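PDB 4O8S: putative, which belongs to the nucleotidyltransferase superfamily, resembles AbiEii toxins of type IV toxin-antitoxin systems, and probably transfers a nucleotide to an acceptor. Local coordinates for residues Lys11-Ile16 with Gln98-Glu103; Asp152-Ala157 with Ala206-Val211. One frame throughout, in Å; residues are numbered along the deposited sequence.

Contact 1 (Lys11-Ile16 with Gln98-Glu103)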
loop_
_atom_site.group_PDB
_atom_site.type_symbol
_atom_site.label_atom_id
_atom_site.label_comp_id
_atom_site.label_asym_id
_atom_site.label_seq_id
_atom_site.Cartn_x
_atom_site.Cartn_y
_atom_site.Cartn_z
ATOM N N LYS A 11 2.730 15.688 -4.371
ATOM C CA LYS A 11 4.024 16.360 -4.455
ATOM C C LYS A 11 4.735 16.369 -3.100
ATOM O O LYS A 11 5.952 16.154 -3.019
ATOM C CB LYS A 11 3.821 17.786 -4.955
ATOM C CG LYS A 11 5.075 18.646 -4.966
ATOM C CD LYS A 11 4.678 20.087 -5.305
ATOM C CE LYS A 11 5.878 20.988 -5.562
ATOM N NZ LYS A 11 5.445 22.395 -5.869
ATOM N N LEU A 12 3.978 16.609 -2.031
ATOM C CA LEU A 12 4.574 16.584 -0.701
ATOM C C LEU A 12 4.985 15.175 -0.334
ATOM O O LEU A 12 6.074 14.972 0.184
ATOM C CB LEU A 12 3.606 17.136 0.346
ATOM C CG LEU A 12 3.985 16.966 1.821
ATOM C CD1 LEU A 12 5.262 17.704 2.192
ATOM C CD2 LEU A 12 2.818 17.444 2.685
HETATM N N MSE A 13 4.122 14.195 -0.609
HETATM C CA MSE A 13 4.465 12.809 -0.298
HETATM C C MSE A 13 5.750 12.365 -0.993
HETATM O O MSE A 13 6.634 11.785 -0.352
HETATM C CB MSE A 13 3.317 11.870 -0.655
HETATM C CG MSE A 13 2.062 12.068 0.194
HETATM SE SE MSE A 13 0.865 10.505 -0.100
HETATM C CE MSE A 13 0.523 10.686 -2.012
ATOM N N ARG A 14 5.867 12.658 -2.290
ATOM C CA ARG A 14 7.063 12.277 -3.063
ATOM C C ARG A 14 8.352 12.892 -2.530
ATOM O O ARG A 14 9.364 12.207 -2.415
ATOM C CB ARG A 14 6.912 12.678 -4.538
ATOM C CG ARG A 14 5.947 11.811 -5.339
ATOM C CD ARG A 14 6.111 12.063 -6.851
ATOM N NE ARG A 14 5.337 11.095 -7.623
ATOM C CZ ARG A 14 5.793 9.898 -7.987
ATOM N NH1 ARG A 14 7.027 9.519 -7.654
ATOM N NH2 ARG A 14 5.015 9.073 -8.680
ATOM N N ALA A 15 8.314 14.187 -2.228
ATOM C CA ALA A 15 9.491 14.878 -1.708
ATOM C C ALA A 15 9.950 14.211 -0.417
ATOM O O ALA A 15 11.151 13.973 -0.198
ATOM C CB ALA A 15 9.173 16.331 -1.457
ATOM N N ILE A 16 8.986 13.894 0.440
ATOM C CA ILE A 16 9.321 13.250 1.699
ATOM C C ILE A 16 10.006 11.917 1.449
ATOM O O ILE A 16 11.111 11.682 1.953
ATOM C CB ILE A 16 8.064 13.059 2.591
ATOM C CG1 ILE A 16 7.659 14.404 3.192
ATOM C CG2 ILE A 16 8.330 12.069 3.694
ATOM C CD1 ILE A 16 6.267 14.398 3.822
ATOM N N GLN A 98 -4.310 21.080 5.390
ATOM C CA GLN A 98 -4.481 19.681 5.030
ATOM C C GLN A 98 -3.634 18.854 5.974
ATOM O O GLN A 98 -2.717 19.377 6.623
ATOM C CB GLN A 98 -4.006 19.436 3.596
ATOM C CG GLN A 98 -4.675 20.317 2.536
ATOM C CD GLN A 98 -6.187 20.279 2.622
ATOM O OE1 GLN A 98 -6.834 21.315 2.784
ATOM N NE2 GLN A 98 -6.762 19.086 2.512
ATOM N N THR A 99 -3.930 17.561 6.040
ATOM C CA THR A 99 -3.172 16.661 6.893
ATOM C C THR A 99 -2.566 15.507 6.086
ATOM O O THR A 99 -3.268 14.852 5.303
ATOM C CB THR A 99 -4.060 16.088 8.021
ATOM O OG1 THR A 99 -4.535 17.163 8.851
ATOM C CG2 THR A 99 -3.268 15.089 8.881
ATOM N N LEU A 100 -1.266 15.279 6.276
ATOM C CA LEU A 100 -0.607 14.064 5.809
ATOM C C LEU A 100 -0.277 13.183 7.006
ATOM O O LEU A 100 0.488 13.586 7.893
ATOM C CB LEU A 100 0.684 14.386 5.043
ATOM C CG LEU A 100 1.559 13.173 4.694
ATOM C CD1 LEU A 100 0.766 12.196 3.854
ATOM C CD2 LEU A 100 2.807 13.603 3.940
ATOM N N LYS A 101 -0.860 11.989 7.048
ATOM C CA LYS A 101 -0.548 11.038 8.107
ATOM C C LYS A 101 0.698 10.235 7.750
ATOM O O LYS A 101 0.804 9.684 6.645
ATOM C CB LYS A 101 -1.729 10.093 8.385
ATOM C CG LYS A 101 -1.367 8.995 9.410
ATOM C CD LYS A 101 -2.594 8.353 10.073
ATOM C CE LYS A 101 -3.419 7.498 9.118
ATOM N NZ LYS A 101 -4.506 6.767 9.851
ATOM N N LEU A 102 1.651 10.177 8.677
ATOM C CA LEU A 102 2.895 9.441 8.444
ATOM C C LEU A 102 3.094 8.480 9.601
ATOM O O LEU A 102 3.180 8.894 10.760
ATOM C CB LEU A 102 4.078 10.406 8.334
ATOM C CG LEU A 102 5.397 9.929 7.728
ATOM C CD1 LEU A 102 6.221 11.134 7.331
ATOM C CD2 LEU A 102 6.188 9.067 8.708
ATOM N N GLU A 103 3.156 7.193 9.288
ATOM C CA GLU A 103 3.343 6.171 10.306
ATOM C C GLU A 103 4.580 5.326 10.068
ATOM O O GLU A 103 4.931 5.005 8.920
ATOM C CB GLU A 103 2.126 5.262 10.368
ATOM C CG GLU A 103 0.886 5.917 10.953
ATOM C CD GLU A 103 0.001 4.891 11.639
ATOM O OE1 GLU A 103 0.557 3.896 12.188
ATOM O OE2 GLU A 103 -1.238 5.073 11.619
#

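Contact 2 (Asp152-Ala157 with Ala206-Val211)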
loop_
_atom_site.group_PDB
_atom_site.type_symbol
_atom_site.label_atom_id
_atom_site.label_comp_id
_atom_site.label_asym_id
_atom_site.label_seq_id
_atom_site.Cartn_x
_atom_site.Cartn_y
_atom_site.Cartn_z
ATOM N N ASP A 152 -7.004 -3.241 -4.197
ATOM C CA ASP A 152 -5.564 -3.410 -4.310
ATOM C C ASP A 152 -5.167 -4.838 -4.626
ATOM O O ASP A 152 -4.281 -5.062 -5.469
ATOM C CB ASP A 152 -4.860 -2.924 -3.045
ATOM C CG ASP A 152 -5.153 -1.470 -2.748
ATOM O OD1 ASP A 152 -5.568 -0.751 -3.677
ATOM O OD2 ASP A 152 -4.967 -1.044 -1.586
ATOM N N LEU A 153 -5.809 -5.806 -3.966
ATOM C CA LEU A 153 -5.496 -7.214 -4.225
ATOM C C LEU A 153 -5.869 -7.611 -5.653
ATOM O O LEU A 153 -5.167 -8.400 -6.285
ATOM C CB LEU A 153 -6.181 -8.141 -3.216
ATOM C CG LEU A 153 -5.449 -8.251 -1.867
ATOM C CD1 LEU A 153 -6.243 -9.132 -0.905
ATOM C CD2 LEU A 153 -4.051 -8.815 -2.082
ATOM N N HIS A 154 -6.973 -7.054 -6.151
ATOM C CA HIS A 154 -7.389 -7.260 -7.533
ATOM C C HIS A 154 -6.348 -6.658 -8.479
ATOM O O HIS A 154 -5.939 -7.300 -9.442
ATOM C CB HIS A 154 -8.768 -6.633 -7.746
ATOM C CG HIS A 154 -9.202 -6.590 -9.175
ATOM N ND1 HIS A 154 -8.864 -5.555 -10.026
ATOM C CD2 HIS A 154 -9.960 -7.447 -9.905
ATOM C CE1 HIS A 154 -9.388 -5.783 -11.219
ATOM N NE2 HIS A 154 -10.057 -6.924 -11.171
ATOM N N PHE A 155 -5.905 -5.433 -8.185
ATOM C CA PHE A 155 -4.864 -4.771 -8.964
ATOM C C PHE A 155 -3.599 -5.618 -9.000
ATOM O O PHE A 155 -2.938 -5.753 -10.054
ATOM C CB PHE A 155 -4.531 -3.416 -8.329
ATOM C CG PHE A 155 -3.285 -2.776 -8.880
ATOM C CD1 PHE A 155 -3.332 -2.036 -10.063
ATOM C CD2 PHE A 155 -2.059 -2.921 -8.226
ATOM C CE1 PHE A 155 -2.191 -1.460 -10.586
ATOM C CE2 PHE A 155 -0.898 -2.347 -8.754
ATOM C CZ PHE A 155 -0.962 -1.605 -9.934
ATOM N N LEU A 156 -3.238 -6.161 -7.840
ATOM C CA LEU A 156 -2.034 -6.978 -7.722
ATOM C C LEU A 156 -2.154 -8.291 -8.505
ATOM O O LEU A 156 -1.239 -8.663 -9.227
ATOM C CB LEU A 156 -1.729 -7.256 -6.243
ATOM C CG LEU A 156 -1.140 -6.009 -5.549
ATOM C CD1 LEU A 156 -1.222 -6.144 -4.049
ATOM C CD2 LEU A 156 0.321 -5.795 -5.967
ATOM N N ALA A 157 -3.272 -8.996 -8.356
ATOM C CA ALA A 157 -3.476 -10.243 -9.089
ATOM C C ALA A 157 -3.500 -9.997 -10.598
ATOM O O ALA A 157 -3.016 -10.821 -11.389
ATOM C CB ALA A 157 -4.778 -10.914 -8.638
ATOM N N ALA A 206 -15.024 -8.166 -7.757
ATOM C CA ALA A 206 -15.141 -9.347 -6.910
ATOM C C ALA A 206 -15.121 -10.630 -7.743
ATOM O O ALA A 206 -14.414 -11.593 -7.410
ATOM C CB ALA A 206 -16.410 -9.271 -6.091
ATOM N N LEU A 207 -15.906 -10.644 -8.818
ATOM C CA LEU A 207 -15.964 -11.798 -9.713
ATOM C C LEU A 207 -14.620 -12.040 -10.354
ATOM O O LEU A 207 -14.116 -13.161 -10.348
ATOM C CB LEU A 207 -17.002 -11.578 -10.823
ATOM C CG LEU A 207 -18.456 -11.762 -10.389
ATOM C CD1 LEU A 207 -19.427 -11.336 -11.493
ATOM C CD2 LEU A 207 -18.683 -13.217 -9.995
ATOM N N GLU A 208 -14.045 -10.981 -10.910
ATOM C CA GLU A 208 -12.786 -11.102 -11.620
ATOM C C GLU A 208 -11.644 -11.590 -10.718
ATOM O O GLU A 208 -10.823 -12.419 -11.148
ATOM C CB GLU A 208 -12.420 -9.785 -12.314
ATOM C CG GLU A 208 -11.186 -9.940 -13.190
ATOM C CD GLU A 208 -10.881 -8.713 -14.023
ATOM O OE1 GLU A 208 -11.303 -7.603 -13.629
ATOM O OE2 GLU A 208 -10.207 -8.871 -15.074
ATOM N N LEU A 209 -11.593 -11.095 -9.476
ATOM C CA LEU A 209 -10.545 -11.532 -8.545
ATOM C C LEU A 209 -10.657 -13.010 -8.183
ATOM O O LEU A 209 -9.648 -13.723 -8.173
ATOM C CB LEU A 209 -10.513 -10.688 -7.257
ATOM C CG LEU A 209 -9.508 -11.239 -6.225
ATOM C CD1 LEU A 209 -8.087 -11.234 -6.800
ATOM C CD2 LEU A 209 -9.571 -10.500 -4.878
ATOM N N GLY A 210 -11.867 -13.468 -7.865
ATOM C CA GLY A 210 -12.070 -14.869 -7.522
ATOM C C GLY A 210 -11.559 -15.802 -8.608
ATOM O O GLY A 210 -10.875 -16.809 -8.337
ATOM N N VAL A 211 -11.861 -15.449 -9.853
ATOM C CA VAL A 211 -11.440 -16.269 -10.985
ATOM C C VAL A 211 -9.935 -16.189 -11.238
ATOM O O VAL A 211 -9.295 -17.220 -11.461
ATOM C CB VAL A 211 -12.238 -15.913 -12.258
ATOM C CG1 VAL A 211 -11.708 -16.672 -13.463
ATOM C CG2 VAL A 211 -13.714 -16.218 -12.038
#

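Contact 1 (Lys11-Ile16 with Gln98-Glu103)
Leu100 pushes its two methyl groups against Leu12, Met13 and Ile16, packing helix 4-19 onto one face of the mixed beta-sheet in the alpha/beta nucleotidyltransferase fold. The helix segment runs in roughly the same direction as strand 98-106, with 33° between the axes and a closest approach of 10.6 Å, and the gap is filled by aliphatic side chains. No hydrogen bond links the two segments. Leu100 is the first strand residue to touch the helix and carries most of the contact. Its CG stands anti to the backbone N (chi1 171°), which sends the isobutyl group out to the helix. The selenomethionine at Met13 meets both methyls through its CG, which lies nearer to Leu100 CD1, at 3.9 Å, than to CD2. Leu100 CD2 also touches Leu12, 4.0 Å from that residue's CD2, and Ile16. The last meeting is the tightest: the two side chains come tip to tip, with Ile16 CD1 3.6 Å from Leu100 CD2. The strand itself is held in the sheet by its neighbours: Leu100 pairs through its backbone with Val87, and Leu46 of the parallel strand 46-50 touches both Leu100 and Ile16. Two residues on, Leu102 faces the helix again and meets the other branch of Ile16, its CD1 4.3 Å from Ile16 CG2.

Contact 2 (Asp152-Ala157 with Ala206-Val211)
His154 and Glu208 make the polar link between the two helices, through a hydrogen bond of 2.8 Å from His154 NE2 to Glu208 OE1. The bond is nearly straight, 161° at the hydrogen, and the oxygen lies in the plane of the imidazole. The carboxylate is turned well away from that plane, 61° from it, and the N-H reaches OE1 from above the carboxylate. The two side chains cross at about a right angle, with Glu208 extended and its CB at the ring edge. Lys158 forms a salt bridge with OE2, so both carboxylate oxygens are engaged and the group's rotation is restrained. This pairing joins helix 147-159 to the start of the long C-terminal helix 202-231 within the all-helical part of the chain.

Apolar packing gathers around Leu209. Its backbone N lies at the imidazole edge, 4.0 Å from His154 CD2. With its CG anti to the backbone N (chi1 174°), Leu209 directs CD1 to the small Ala157, whose CB is 3.8 Å away; the same methyl is 4.1 Å from His154 CA. Its other methyl, CD2, lies more loosely at 4.5 Å from Leu153 CB. Leu172 and Phe175 of helix 166-176 also touch Leu209, and Phe175 reaches Leu153 as well.

How the contacts relate
Contact 1 closes before contact 2 opens along the chain, and the two lie on opposite sides of its centre, about 28 Å apart between centres and about 12 Å between nearest atoms. They share no helix or strand. The 11-16/98-103 pair ties the first helix to the sheet of the N-terminal alpha/beta half, while the 152-157/206-211 pair joins two helices of the C-terminal half, in which helices follow one another without strands. The AbiEii-type sequence spans both halves, so the two contacts hold different parts of one chain. Asp152, on the same helix segment as His154, makes two salt bridges: that to Arg41 reaches the N-terminal half, that to Lys133 stays among the helices.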